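Local coordinates for uncharacterized protein (Bacteroides eggerthii, PDB 4L3R) that is of unknown function but belongs to the DUF4847 family of the calycin clan, whose members are typically beta-barrel proteins, at residues L33-N36 / E37-K41; F132-G135 / N136-K139; V6-I9 / F10-K13. One frame throughout, in Å; residues are numbered along the deposited sequence.

Interaction 1 (L33-N36 / E37-K41); sequences LWSN and EAEEK
Glu39 OE1 has two partners. The backbone N of Ser35 donates to it at 2.8 Å, in a nearly straight bond of 171° that meets Glu39 OE1 almost along its C-O axis. Lys106, at the start of helix 106-116, adds a salt bridge to the same oxygen. The carboxylate of Glu39 thus ties the loop before its own helix to a second helix. In Asn36, a chi1 of 54° sets CG between the backbone N and the carbonyl carbon, and this turns OD1 back over the first turn. Asn36 OD1 accepts from Glu39 N at 2.9 Å, a capping bond, and Asn36 is the N-cap of helix 37-48. The link between the loop and the third residue of the helix runs both ways. The backbone bond from Glu40 N to Asn36 O is weak, at 3.4 Å. Trp34 lies flat against the helix next to the cap. Glu40 CA sits 3.6 Å from the centroid of the Trp34 five-membered ring, a CH-pi contact over the face. Glu40 CG reaches the six-membered ring, 3.6 Å from Trp34 CE3. The carboxylate of Glu40 is turned only 16° from the Trp34 ring plane, and its OE2 pairs with Arg44. Trp34 NE1 bonds to Ser43 OG, one turn further along the helix, while Leu33 CD2 lies over the other face of the indole.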
loop_
_atom_site.group_PDB
_atom_site.type_symbol
_atom_site.label_atom_id
_atom_site.label_comp_id
_atom_site.label_asym_id
_atom_site.label_seq_id
_atom_site.Cartn_x
_atom_site.Cartn_y
_atom_site.Cartn_z
ATOM N N LEU B 33 9.942 15.750 -30.679
ATOM C CA LEU B 33 10.450 15.537 -29.315
ATOM C C LEU B 33 11.948 15.908 -29.295
ATOM O O LEU B 33 12.400 16.607 -28.385
ATOM C CB LEU B 33 10.211 14.089 -28.869
ATOM C CG LEU B 33 10.055 13.848 -27.365
ATOM C CD1 LEU B 33 9.531 12.446 -27.099
ATOM C CD2 LEU B 33 11.354 14.073 -26.619
ATOM N N TRP B 34 12.689 15.481 -30.335
ATOM C CA TRP B 34 14.105 15.811 -30.547
ATOM C C TRP B 34 14.240 16.696 -31.789
ATOM O O TRP B 34 13.294 16.797 -32.566
ATOM C CB TRP B 34 14.934 14.531 -30.705
ATOM C CG TRP B 34 14.889 13.637 -29.501
ATOM C CD1 TRP B 34 15.558 13.812 -28.329
ATOM C CD2 TRP B 34 14.120 12.433 -29.351
ATOM N NE1 TRP B 34 15.288 12.773 -27.469
ATOM C CE2 TRP B 34 14.391 11.922 -28.064
ATOM C CE3 TRP B 34 13.250 11.720 -30.192
ATOM C CZ2 TRP B 34 13.834 10.725 -27.602
ATOM C CZ3 TRP B 34 12.680 10.548 -29.722
ATOM C CH2 TRP B 34 12.986 10.057 -28.443
ATOM N N SER B 35 15.398 17.359 -31.958
ATOM C CA SER B 35 15.688 18.237 -33.111
ATOM C C SER B 35 16.540 17.537 -34.187
ATOM O O SER B 35 16.607 18.033 -35.313
ATOM C CB SER B 35 16.425 19.499 -32.656
ATOM O OG SER B 35 15.608 20.374 -31.898
ATOM N N ASN B 36 17.235 16.432 -33.843
ATOM C CA ASN B 36 18.109 15.740 -34.797
ATOM C C ASN B 36 18.297 14.273 -34.397
ATOM O O ASN B 36 17.921 13.894 -33.288
ATOM C CB ASN B 36 19.467 16.460 -34.891
ATOM C CG ASN B 36 20.162 16.656 -33.561
ATOM O OD1 ASN B 36 20.640 15.704 -32.944
ATOM N ND2 ASN B 36 20.250 17.892 -33.093
ATOM N N GLU B 37 18.883 13.454 -35.300
ATOM C CA GLU B 37 19.096 12.016 -35.037
ATOM C C GLU B 37 20.034 11.759 -33.825
ATOM O O GLU B 37 19.787 10.822 -33.067
ATOM C CB GLU B 37 19.661 11.281 -36.284
ATOM C CG GLU B 37 18.792 10.155 -36.822
ATOM C CD GLU B 37 18.447 9.047 -35.843
ATOM O OE1 GLU B 37 19.321 8.670 -35.030
ATOM O OE2 GLU B 37 17.302 8.543 -35.904
ATOM N N ALA B 38 21.104 12.565 -33.653
ATOM C CA ALA B 38 22.067 12.365 -32.559
ATOM C C ALA B 38 21.409 12.544 -31.191
ATOM O O ALA B 38 21.694 11.764 -30.276
ATOM C CB ALA B 38 23.246 13.318 -32.703
ATOM N N GLU B 39 20.524 13.548 -31.046
ATOM C CA GLU B 39 19.784 13.750 -29.792
ATOM C C GLU B 39 18.916 12.530 -29.474
ATOM O O GLU B 39 18.918 12.049 -28.340
ATOM C CB GLU B 39 18.878 14.991 -29.869
ATOM C CG GLU B 39 19.573 16.321 -29.647
ATOM C CD GLU B 39 18.633 17.512 -29.698
ATOM O OE1 GLU B 39 17.447 17.329 -30.059
ATOM O OE2 GLU B 39 19.087 18.635 -29.379
ATOM N N GLU B 40 18.157 12.041 -30.477
ATOM C CA GLU B 40 17.283 10.879 -30.305
ATOM C C GLU B 40 18.100 9.633 -29.954
ATOM O O GLU B 40 17.707 8.892 -29.054
ATOM C CB GLU B 40 16.426 10.634 -31.563
ATOM C CG GLU B 40 15.578 9.369 -31.488
ATOM C CD GLU B 40 14.588 9.135 -32.613
ATOM O OE1 GLU B 40 14.363 10.055 -33.431
ATOM O OE2 GLU B 40 14.055 8.005 -32.689
ATOM N N LYS B 41 19.221 9.407 -30.661
ATOM C CA LYS B 41 20.127 8.276 -30.428
ATOM C C LYS B 41 20.629 8.280 -28.976
ATOM O O LYS B 41 20.565 7.247 -28.314
ATOM C CB LYS B 41 21.316 8.336 -31.411
ATOM C CG LYS B 41 22.272 7.142 -31.371
ATOM C CD LYS B 41 23.427 7.342 -32.359
ATOM C CE LYS B 41 24.524 6.309 -32.238
ATOM N NZ LYS B 41 24.145 5.012 -32.858
#

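Interaction 2 (F132-G135 / N136-K139); sequences FKDG and NTTK
Backbone bonds set the frame where Phe132 and Lys139 pair. Phe132 N donates to Lys139 O at 3.0 Å, and Lys139 N donates back to Phe132 O at 2.9 Å. Asp134 and Thr137 form the next hydrogen-bonded pair and close a type II' beta turn. This turn connects strands 127-134 and 137-144 of the beta hairpin. Gly135 takes its second position with a positive phi of 74°, which favours glycine. Among side-chain bonds, Thr137 OG1 donates to Asp134 O at 2.8 Å. Asp134 O also accepts from Thr137 N at 3.2 Å, so one residue grips it twice. The ionic contact is the salt bridge of Asp134 OD2 with Lys139 NZ, 2.8 Å long. NZ meets OD2 on the anti side, 18° out of the carboxylate plane. A weak bond of 3.4 Å joins Lys139 NZ to Thr137 OG1. The apolar contact is made by the base of the same lysine: Lys139 CB lies over one face of the Phe132 ring, 3.4 Å from CZ. The Lys139 chain bends at chi2 (127°) on its way from the ring to Asp134. Its ammonium also makes a cation-pi contact with Tyr30. Held by an anion and a ring together, the lysine charge is probably well stabilised at the hairpin end.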
loop_
_atom_site.group_PDB
_atom_site.type_symbol
_atom_site.label_atom_id
_atom_site.label_comp_id
_atom_site.label_asym_id
_atom_site.label_seq_id
_atom_site.Cartn_x
_atom_site.Cartn_y
_atom_site.Cartn_z
ATOM N N PHE B 132 -1.628 12.903 -20.249
ATOM C CA PHE B 132 -1.201 14.170 -19.664
ATOM C C PHE B 132 -1.415 15.305 -20.640
ATOM O O PHE B 132 -1.406 15.077 -21.850
ATOM C CB PHE B 132 0.274 14.092 -19.224
ATOM C CG PHE B 132 1.293 14.027 -20.339
ATOM C CD1 PHE B 132 1.658 12.811 -20.899
ATOM C CD2 PHE B 132 1.928 15.181 -20.791
ATOM C CE1 PHE B 132 2.623 12.752 -21.909
ATOM C CE2 PHE B 132 2.917 15.115 -21.774
ATOM C CZ PHE B 132 3.257 13.902 -22.328
ATOM N N LYS B 133 -1.610 16.527 -20.115
ATOM C CA LYS B 133 -1.818 17.690 -20.971
ATOM C C LYS B 133 -0.483 18.427 -21.173
ATOM O O LYS B 133 0.241 18.694 -20.213
ATOM C CB LYS B 133 -2.936 18.617 -20.436
ATOM C CG LYS B 133 -2.638 19.440 -19.181
ATOM C CD LYS B 133 -2.384 20.907 -19.509
ATOM C CE LYS B 133 -2.126 21.723 -18.271
ATOM N NZ LYS B 133 -2.067 23.175 -18.572
ATOM N N ASP B 134 -0.145 18.703 -22.449
ATOM C CA ASP B 134 1.060 19.415 -22.861
ATOM C C ASP B 134 0.574 20.660 -23.606
ATOM O O ASP B 134 0.397 20.633 -24.824
ATOM C CB ASP B 134 1.953 18.506 -23.724
ATOM C CG ASP B 134 3.221 19.162 -24.251
ATOM O OD1 ASP B 134 3.755 20.063 -23.565
ATOM O OD2 ASP B 134 3.691 18.757 -25.335
ATOM N N GLY B 135 0.269 21.706 -22.843
ATOM C CA GLY B 135 -0.296 22.933 -23.388
ATOM C C GLY B 135 -1.745 22.690 -23.761
ATOM O O GLY B 135 -2.521 22.218 -22.923
ATOM N N ASN B 136 -2.103 22.932 -25.037
ATOM C CA ASN B 136 -3.463 22.695 -25.541
ATOM C C ASN B 136 -3.651 21.247 -26.053
ATOM O O ASN B 136 -4.768 20.892 -26.434
ATOM C CB ASN B 136 -3.807 23.688 -26.671
ATOM C CG ASN B 136 -3.934 25.126 -26.222
ATOM O OD1 ASN B 136 -3.638 25.482 -25.076
ATOM N ND2 ASN B 136 -4.404 25.989 -27.116
ATOM N N THR B 137 -2.581 20.418 -26.063
ATOM C CA THR B 137 -2.642 19.040 -26.557
ATOM C C THR B 137 -2.723 18.029 -25.414
ATOM O O THR B 137 -2.457 18.360 -24.259
ATOM C CB THR B 137 -1.408 18.733 -27.433
ATOM O OG1 THR B 137 -0.255 18.555 -26.601
ATOM C CG2 THR B 137 -1.150 19.806 -28.507
ATOM N N THR B 138 -3.066 16.781 -25.766
ATOM C CA THR B 138 -3.136 15.644 -24.858
ATOM C C THR B 138 -2.223 14.562 -25.411
ATOM O O THR B 138 -2.459 14.090 -26.527
ATOM C CB THR B 138 -4.581 15.164 -24.701
ATOM O OG1 THR B 138 -5.301 16.156 -23.970
ATOM C CG2 THR B 138 -4.685 13.824 -23.970
ATOM N N LYS B 139 -1.197 14.167 -24.637
ATOM C CA LYS B 139 -0.238 13.131 -25.021
ATOM C C LYS B 139 -0.358 11.961 -24.068
ATOM O O LYS B 139 -1.090 12.041 -23.082
ATOM C CB LYS B 139 1.196 13.703 -25.035
ATOM C CG LYS B 139 1.605 14.262 -26.405
ATOM C CD LYS B 139 2.106 15.682 -26.339
ATOM C CE LYS B 139 2.530 16.162 -27.707
ATOM N NZ LYS B 139 2.815 17.617 -27.716
#

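Interaction 3 (V6-I9 / F10-K13)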
loop_
_atom_site.group_PDB
_atom_site.type_symbol
_atom_site.label_atom_id
_atom_site.label_comp_id
_atom_site.label_asym_id
_atom_site.label_seq_id
_atom_site.Cartn_x
_atom_site.Cartn_y
_atom_site.Cartn_z
ATOM N N VAL B 6 -6.709 -0.790 -9.275
ATOM C CA VAL B 6 -5.828 0.270 -8.765
ATOM C C VAL B 6 -4.673 -0.331 -7.966
ATOM O O VAL B 6 -3.543 0.103 -8.148
ATOM C CB VAL B 6 -6.602 1.306 -7.900
ATOM C CG1 VAL B 6 -5.652 2.284 -7.201
ATOM C CG2 VAL B 6 -7.599 2.070 -8.748
HETATM N N MSE B 7 -4.948 -1.329 -7.095
HETATM C CA MSE B 7 -3.865 -1.871 -6.276
HETATM C C MSE B 7 -2.971 -2.823 -7.078
HETATM O O MSE B 7 -1.875 -3.117 -6.611
HETATM C CB MSE B 7 -4.386 -2.519 -4.984
HETATM C CG MSE B 7 -4.087 -1.672 -3.730
HETATM SE SE MSE B 7 -4.482 0.267 -3.868
HETATM C CE MSE B 7 -6.329 0.055 -4.329
ATOM N N GLU B 8 -3.355 -3.208 -8.315
ATOM C CA GLU B 8 -2.466 -3.996 -9.170
ATOM C C GLU B 8 -1.340 -3.088 -9.717
ATOM O O GLU B 8 -0.291 -3.596 -10.101
ATOM C CB GLU B 8 -3.252 -4.672 -10.314
ATOM C CG GLU B 8 -2.466 -5.696 -11.124
ATOM C CD GLU B 8 -1.724 -6.771 -10.345
ATOM O OE1 GLU B 8 -2.272 -7.259 -9.330
ATOM O OE2 GLU B 8 -0.592 -7.125 -10.748
ATOM N N ILE B 9 -1.532 -1.751 -9.695
ATOM C CA ILE B 9 -0.527 -0.777 -10.126
ATOM C C ILE B 9 0.592 -0.678 -9.049
ATOM O O ILE B 9 1.748 -0.434 -9.398
ATOM C CB ILE B 9 -1.202 0.600 -10.426
ATOM C CG1 ILE B 9 -2.243 0.472 -11.569
ATOM C CG2 ILE B 9 -0.181 1.659 -10.787
ATOM C CD1 ILE B 9 -3.227 1.635 -11.655
ATOM N N PHE B 10 0.246 -0.895 -7.761
ATOM C CA PHE B 10 1.181 -0.881 -6.620
ATOM C C PHE B 10 1.804 -2.257 -6.310
ATOM O O PHE B 10 2.736 -2.330 -5.503
ATOM C CB PHE B 10 0.437 -0.442 -5.341
ATOM C CG PHE B 10 0.073 1.016 -5.261
ATOM C CD1 PHE B 10 -1.022 1.513 -5.952
ATOM C CD2 PHE B 10 0.767 1.877 -4.419
ATOM C CE1 PHE B 10 -1.362 2.858 -5.871
ATOM C CE2 PHE B 10 0.409 3.221 -4.324
ATOM C CZ PHE B 10 -0.647 3.703 -5.056
ATOM N N ASN B 11 1.256 -3.342 -6.883
ATOM C CA ASN B 11 1.642 -4.715 -6.552
ATOM C C ASN B 11 3.052 -5.125 -7.038
ATOM O O ASN B 11 3.195 -5.739 -8.096
ATOM C CB ASN B 11 0.583 -5.701 -7.095
ATOM C CG ASN B 11 0.653 -7.105 -6.538
ATOM O OD1 ASN B 11 1.441 -7.423 -5.638
ATOM N ND2 ASN B 11 -0.227 -7.966 -7.027
ATOM N N ASP B 12 4.072 -4.856 -6.190
ATOM C CA ASP B 12 5.476 -5.257 -6.364
ATOM C C ASP B 12 5.930 -5.167 -7.832
ATOM O O ASP B 12 6.197 -6.190 -8.477
ATOM C CB ASP B 12 5.650 -6.695 -5.811
ATOM C CG ASP B 12 7.078 -7.215 -5.721
ATOM O OD1 ASP B 12 7.989 -6.411 -5.409
ATOM O OD2 ASP B 12 7.279 -8.436 -5.922
ATOM N N LYS B 13 5.990 -3.938 -8.363
ATOM C CA LYS B 13 6.384 -3.750 -9.756
ATOM C C LYS B 13 6.912 -2.357 -10.032
ATOM O O LYS B 13 6.431 -1.372 -9.462
ATOM C CB LYS B 13 5.197 -4.036 -10.694
ATOM C CG LYS B 13 3.933 -3.214 -10.406
ATOM C CD LYS B 13 2.838 -3.457 -11.434
ATOM C CE LYS B 13 2.229 -4.838 -11.339
ATOM N NZ LYS B 13 0.980 -4.931 -12.129
#
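A chi1 of -170° swings Glu8 CG away from the backbone N, and a bend at chi2 (51°) folds the carboxylate back toward the residues that follow the helix. Lys13 bends at chi3 (70°) and brings its ammonium to the same place. There it bonds to two oxygens of Glu8. Lys13 NZ donates to Glu8 O at 2.7 Å and forms a salt bridge with Glu8 OE2 at 3.0 Å. OE2 is met on its anti side, out of the carboxylate plane. Glu8 OE1 takes a nearly straight bond from Asn11 ND2 at 3.2 Å, on the syn side but well out of the carboxylate plane. The two flat groups are turned well apart, yet OE1 lies in the Asn11 amide plane. With an alanine here the carboxylate is gone, and the Asn11 amide would probably be freer to turn and Lys13 left without its charged mate. These bonds join the end of helix 4-10 to the loop that leads into strand 15-22. Asn11 is the centre of an inverse gamma turn in that loop. Lys13 NZ also donates to Val125 O, so the ammonium links the loop to the chain between strands 118-123 and 127-134. Phe10 lies on another side of the helix. In one of the two conformers modelled for Met7, a selenomethionine, the selenium comes obliquely toward the Phe10 ring, 4.8 Å from its centroid; this Met-aromatic contact is therefore tentative. Val6 O comes to the ring edge, 3.6 Å from Phe10 CD1. Phe10 packs on Leu84 of its own chain and on Val66 of the second subunit.

Overall arrangement
All three contacts are local, and they lie in series along the chain in the order interaction 3, interaction 1, interaction 2. Interaction 3 is at the first helix, on the opposite side of the chain's centre from both others. Its centre is about 34 Å from that of interaction 1 and about 26 Å from that of interaction 2. Interactions 1 and 2 are closer neighbours: their centres are 21 Å apart and their nearest atoms about 8 Å, without touching. Strands 15-22 and 137-144 are adjacent in the antiparallel sheet. Interaction 3 precedes the first of these, and interaction 2 opens the second. Of the three, only interaction 3 touches the other subunit.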